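Local coordinates for protein geranyltranstransferase (PDB 2H8O) that probably catalyses the condensation of geranyl diphosphate with isopentenyl diphosphate to give farnesyl diphosphate, at residues T37-R42 and A327-E332; D33-N38 and K319-I324. All blocks are in the same frame, centred on the assembly; numbering follows the deposited sequence.

Interaction 1: residues T37-R42 and A327-E332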
loop_
_atom_site.group_PDB
_atom_site.type_symbol
_atom_site.label_atom_id
_atom_site.label_comp_id
_atom_site.label_asym_id
_atom_site.label_seq_id
_atom_site.Cartn_x
_atom_site.Cartn_y
_atom_site.Cartn_z
ATOM N N THR A 37 35.740 -2.016 4.156
ATOM C CA THR A 37 35.442 -1.584 5.527
ATOM C C THR A 37 34.610 -0.296 5.509
ATOM O O THR A 37 33.657 -0.153 6.271
ATOM C CB THR A 37 36.724 -1.351 6.351
ATOM O OG1 THR A 37 37.499 -2.558 6.399
ATOM C CG2 THR A 37 36.387 -0.924 7.767
ATOM N N ASN A 38 34.972 0.637 4.633
ATOM C CA ASN A 38 34.210 1.875 4.488
ATOM C C ASN A 38 32.725 1.587 4.247
ATOM O O ASN A 38 31.860 2.128 4.947
ATOM C CB ASN A 38 34.783 2.734 3.361
ATOM C CG ASN A 38 34.252 4.156 3.369
ATOM O OD1 ASN A 38 34.055 4.757 4.421
ATOM N ND2 ASN A 38 34.053 4.709 2.181
ATOM N N PHE A 39 32.436 0.716 3.284
ATOM C CA PHE A 39 31.058 0.326 3.016
ATOM C C PHE A 39 30.413 -0.385 4.207
ATOM O O PHE A 39 29.310 -0.025 4.596
ATOM C CB PHE A 39 30.945 -0.564 1.774
ATOM C CG PHE A 39 29.612 -1.230 1.652
ATOM C CD1 PHE A 39 28.529 -0.548 1.137
ATOM C CD2 PHE A 39 29.426 -2.514 2.112
ATOM C CE1 PHE A 39 27.297 -1.147 1.038
ATOM C CE2 PHE A 39 28.183 -3.117 2.031
ATOM C CZ PHE A 39 27.120 -2.437 1.496
ATOM N N GLU A 40 31.091 -1.391 4.764
ATOM C CA GLU A 40 30.485 -2.231 5.812
ATOM C C GLU A 40 30.118 -1.376 7.009
ATOM O O GLU A 40 29.061 -1.558 7.619
ATOM C CB GLU A 40 31.447 -3.329 6.263
ATOM C CG GLU A 40 31.887 -4.295 5.154
ATOM C CD GLU A 40 31.264 -5.670 5.278
ATOM O OE1 GLU A 40 30.104 -5.827 4.837
ATOM O OE2 GLU A 40 31.940 -6.594 5.795
ATOM N N THR A 41 31.010 -0.452 7.345
ATOM C CA THR A 41 30.816 0.455 8.465
ATOM C C THR A 41 29.643 1.400 8.207
ATOM O O THR A 41 28.785 1.581 9.084
ATOM C CB THR A 41 32.121 1.252 8.756
ATOM O OG1 THR A 41 33.150 0.344 9.171
ATOM C CG2 THR A 41 31.931 2.276 9.871
ATOM N N ARG A 42 29.582 1.991 7.021
ATOM C CA ARG A 42 28.461 2.863 6.688
ATOM C C ARG A 42 27.154 2.083 6.609
ATOM O O ARG A 42 26.109 2.602 6.979
ATOM C CB ARG A 42 28.714 3.631 5.392
ATOM C CG ARG A 42 27.595 4.612 5.029
ATOM C CD ARG A 42 27.340 5.669 6.090
ATOM N NE ARG A 42 28.570 6.409 6.316
ATOM C CZ ARG A 42 29.016 7.390 5.537
ATOM N NH1 ARG A 42 28.321 7.807 4.496
ATOM N NH2 ARG A 42 30.168 7.975 5.820
ATOM N N ALA A 327 28.617 -1.136 -4.725
ATOM C CA ALA A 327 28.560 -1.953 -5.933
ATOM C C ALA A 327 29.563 -3.105 -5.838
ATOM O O ALA A 327 29.237 -4.254 -6.128
ATOM C CB ALA A 327 28.813 -1.097 -7.195
ATOM N N ARG A 328 30.778 -2.799 -5.397
ATOM C CA ARG A 328 31.806 -3.820 -5.264
ATOM C C ARG A 328 31.477 -4.835 -4.165
ATOM O O ARG A 328 31.692 -6.023 -4.350
ATOM C CB ARG A 328 33.173 -3.179 -5.016
ATOM C CG ARG A 328 34.320 -3.955 -5.631
ATOM C CD ARG A 328 35.590 -3.116 -5.722
ATOM N NE ARG A 328 36.184 -2.839 -4.418
ATOM C CZ ARG A 328 36.995 -3.669 -3.753
ATOM N NH1 ARG A 328 37.296 -4.876 -4.230
ATOM N NH2 ARG A 328 37.498 -3.298 -2.586
ATOM N N PHE A 329 30.936 -4.379 -3.038
ATOM C CA PHE A 329 30.563 -5.297 -1.947
ATOM C C PHE A 329 29.503 -6.291 -2.401
ATOM O O PHE A 329 29.640 -7.501 -2.188
ATOM C CB PHE A 329 30.032 -4.542 -0.725
ATOM C CG PHE A 329 29.400 -5.439 0.326
ATOM C CD1 PHE A 329 30.191 -6.138 1.232
ATOM C CD2 PHE A 329 28.014 -5.577 0.401
ATOM C CE1 PHE A 329 29.614 -6.963 2.203
ATOM C CE2 PHE A 329 27.417 -6.398 1.371
ATOM C CZ PHE A 329 28.220 -7.088 2.280
ATOM N N ILE A 330 28.440 -5.751 -2.990
ATOM C CA ILE A 330 27.324 -6.541 -3.492
ATOM C C ILE A 330 27.834 -7.582 -4.474
ATOM O O ILE A 330 27.546 -8.775 -4.332
ATOM C CB ILE A 330 26.287 -5.647 -4.199
ATOM C CG1 ILE A 330 25.547 -4.777 -3.186
ATOM C CG2 ILE A 330 25.274 -6.487 -4.986
ATOM C CD1 ILE A 330 24.758 -3.651 -3.814
ATOM N N ALA A 331 28.629 -7.127 -5.437
ATOM C CA ALA A 331 29.018 -7.956 -6.572
ATOM C C ALA A 331 29.982 -9.069 -6.201
ATOM O O ALA A 331 30.099 -10.039 -6.949
ATOM C CB ALA A 331 29.626 -7.096 -7.666
ATOM N N GLU A 332 30.672 -8.928 -5.072
ATOM C CA GLU A 332 31.663 -9.909 -4.632
ATOM C C GLU A 332 31.454 -10.291 -3.172
ATOM O O GLU A 332 30.530 -11.046 -2.852
ATOM C CB GLU A 332 33.085 -9.373 -4.852
ATOM C CG GLU A 332 33.685 -8.586 -3.684
ATOM C CD GLU A 332 34.938 -7.807 -4.070
ATOM O OE1 GLU A 332 35.783 -7.564 -3.179
ATOM O OE2 GLU A 332 35.081 -7.433 -5.257
#
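Helix-to-helix packing between the first and last modelled helices of the chain, 34-57 and 321-331, brings Phe39 against Phe329. Their CA atoms are 7.5 Å apart, and each side chain has CG anti to its own backbone nitrogen (chi1 167° and 170°), which sends both rings into the gap between the helices. The rings meet obliquely, with centroids 4.5 Å apart and planes at 31°. CB of Phe329 stands over a face of the Phe39 ring, 3.9 Å from its centroid, in a CH-pi contact. CE2 of Phe39 in turn lies over one face of the Phe329 ring, toward the rim; the modelled approach there is too close to be trusted in detail. The next residue, Glu40, bends at chi2 and brings its carboxylate obliquely to the CE1-CZ side of the Phe329 ring, OE1 being 2.9 Å from CE1 of Phe329. Phe91 of helix 88-99 meets the Phe39 ring edge-to-face, and Ala327 and Ile330 pack against Ile254 of helix 241-267. The contact thus joins the N-terminal and C-terminal helices of the mainly helical fold of the polyprenyl synthases, members of the terpene synthase clan.

Interaction 2: residues D33-N38 and K319-I324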
loop_
_atom_site.group_PDB
_atom_site.type_symbol
_atom_site.label_atom_id
_atom_site.label_comp_id
_atom_site.label_asym_id
_atom_site.label_seq_id
_atom_site.Cartn_x
_atom_site.Cartn_y
_atom_site.Cartn_z
ATOM N N ASP A 33 39.765 -3.463 0.480
ATOM C CA ASP A 33 39.845 -3.910 1.905
ATOM C C ASP A 33 39.472 -2.779 2.866
ATOM O O ASP A 33 38.476 -2.884 3.577
ATOM C CB ASP A 33 41.239 -4.448 2.238
ATOM C CG ASP A 33 41.293 -5.147 3.593
ATOM O OD1 ASP A 33 40.222 -5.548 4.097
ATOM O OD2 ASP A 33 42.412 -5.305 4.147
ATOM N N ALA A 34 40.273 -1.713 2.895
ATOM C CA ALA A 34 39.906 -0.498 3.627
ATOM C C ALA A 34 38.631 0.123 3.031
ATOM O O ALA A 34 37.802 0.677 3.758
ATOM C CB ALA A 34 41.050 0.508 3.612
ATOM N N GLN A 35 38.471 0.018 1.711
ATOM C CA GLN A 35 37.260 0.504 1.050
ATOM C C GLN A 35 36.061 -0.371 1.404
ATOM O O GLN A 35 34.957 0.146 1.606
ATOM C CB GLN A 35 37.450 0.565 -0.468
ATOM C CG GLN A 35 36.196 0.939 -1.284
ATOM C CD GLN A 35 35.867 2.439 -1.289
ATOM O OE1 GLN A 35 35.986 3.132 -0.267
ATOM N NE2 GLN A 35 35.434 2.944 -2.458
ATOM N N MET A 36 36.265 -1.686 1.461
ATOM C CA MET A 36 35.181 -2.596 1.855
ATOM C C MET A 36 34.773 -2.354 3.307
ATOM O O MET A 36 33.588 -2.446 3.636
ATOM C CB MET A 36 35.562 -4.063 1.626
ATOM C CG MET A 36 35.726 -4.440 0.143
ATOM S SD MET A 36 34.206 -4.389 -0.863
ATOM C CE MET A 36 34.134 -2.657 -1.329
ATOM N N THR A 37 35.740 -2.016 4.156
ATOM C CA THR A 37 35.442 -1.584 5.527
ATOM C C THR A 37 34.610 -0.296 5.509
ATOM O O THR A 37 33.657 -0.153 6.271
ATOM C CB THR A 37 36.724 -1.351 6.351
ATOM O OG1 THR A 37 37.499 -2.558 6.399
ATOM C CG2 THR A 37 36.387 -0.924 7.767
ATOM N N ASN A 38 34.972 0.637 4.633
ATOM C CA ASN A 38 34.210 1.875 4.488
ATOM C C ASN A 38 32.725 1.587 4.247
ATOM O O ASN A 38 31.860 2.128 4.947
ATOM C CB ASN A 38 34.783 2.734 3.361
ATOM C CG ASN A 38 34.252 4.156 3.369
ATOM O OD1 ASN A 38 34.055 4.757 4.421
ATOM N ND2 ASN A 38 34.053 4.709 2.181
ATOM N N LYS A 319 33.278 11.788 -4.030
ATOM C CA LYS A 319 32.009 11.786 -3.339
ATOM C C LYS A 319 31.184 10.521 -3.660
ATOM O O LYS A 319 30.281 10.156 -2.904
ATOM C CB LYS A 319 31.241 13.041 -3.736
ATOM C CG LYS A 319 30.040 13.350 -2.886
ATOM C CD LYS A 319 29.554 14.777 -3.110
ATOM C CE LYS A 319 29.214 15.052 -4.569
ATOM N NZ LYS A 319 30.359 15.671 -5.329
ATOM N N ALA A 320 31.512 9.847 -4.759
ATOM C CA ALA A 320 30.829 8.602 -5.155
ATOM C C ALA A 320 31.477 7.336 -4.559
ATOM O O ALA A 320 31.016 6.232 -4.788
ATOM C CB ALA A 320 30.758 8.500 -6.695
ATOM N N ALA A 321 32.534 7.488 -3.768
ATOM C CA ALA A 321 33.287 6.334 -3.257
ATOM C C ALA A 321 32.435 5.328 -2.484
ATOM O O ALA A 321 32.611 4.118 -2.644
ATOM C CB ALA A 321 34.443 6.805 -2.356
ATOM N N ILE A 322 31.538 5.835 -1.647
ATOM C CA ILE A 322 30.681 4.969 -0.825
ATOM C C ILE A 322 29.736 4.130 -1.671
ATOM O O ILE A 322 29.583 2.931 -1.444
ATOM C CB ILE A 322 29.885 5.796 0.208
ATOM C CG1 ILE A 322 30.847 6.277 1.297
ATOM C CG2 ILE A 322 28.755 4.986 0.806
ATOM C CD1 ILE A 322 30.253 7.246 2.234
ATOM N N LEU A 323 29.085 4.755 -2.639
ATOM C CA LEU A 323 28.186 4.006 -3.530
ATOM C C LEU A 323 28.942 3.055 -4.436
ATOM O O LEU A 323 28.460 1.964 -4.726
ATOM C CB LEU A 323 27.321 4.942 -4.355
ATOM C CG LEU A 323 26.135 5.514 -3.584
ATOM C CD1 LEU A 323 25.487 6.650 -4.379
ATOM C CD2 LEU A 323 25.108 4.418 -3.212
ATOM N N ILE A 324 30.116 3.464 -4.898
ATOM C CA ILE A 324 30.948 2.570 -5.716
ATOM C C ILE A 324 31.391 1.358 -4.882
ATOM O O ILE A 324 31.372 0.228 -5.377
ATOM C CB ILE A 324 32.126 3.328 -6.342
ATOM C CG1 ILE A 324 31.576 4.241 -7.438
ATOM C CG2 ILE A 324 33.181 2.362 -6.916
ATOM C CD1 ILE A 324 32.591 5.176 -8.011
#
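Gln35 and Asn38, one turn apart on helix 34-57, lay their amides against Ala321 and Ile322 at the start of helix 321-331. Gln35 has the largest share of the buried surface. Its chain leaves the backbone with CG anti to N (chi1 175°) and then bends at chi2 (79°), a course that carries the amide across to the other helix. There NE2 comes within 3.1 Å of the carbonyl oxygen of Ala321, while CB of Ala321 sits 4.0 Å from the same NE2, so that one amide end meets both backbone and methyl of a single residue. OE1 of Gln35 is turned back to its own helix, where it receives a weak hydrogen bond from ND2 of Asn38 (3.5 Å), a slight link between the two amides.

The contact lies at the surface, where the first and last modelled helices of the mainly helical prenyltransferase fold pack together. Helix 88-99 flanks it, with Phe91 and Glu95 touching Ile322, and Met36 packs further along the last helix on Ala325.

Asn38 points its CB toward the other helix, and its CA is the nearest to that of Ile322. ND2 lies 3.7 Å from CG1 of Ile322, the two side chains crossing at about a right angle, so a polar group here rests on a purely aliphatic one. On the same helix Thr37 secures the first turn: its N and OG1 both donate to the carbonyl oxygen of Asp33, the first modelled residue, at 2.9 Å and 3.0 Å, and reach it from opposite faces of the carbonyl plane.

Interactions 1 and 2 are two neighbouring patches of one interface, their centres about 6 Å apart, and both join helix 34-57 to helix 321-331. Residues Thr37 and Asn38 belong to both. Along the chain, 33-38 runs into 37-42, and some 280 residues later 319-324 is followed by 327-332, so the two ends of the modelled chain are brought together. Met36 bridges the patches: its SD lies 3.9 Å from CA of Phe329, and its CG 3.4 Å from NH2 of Arg328. The amide contact lies at the surface and the aromatic one is partly buried, nearer the centre of the chain.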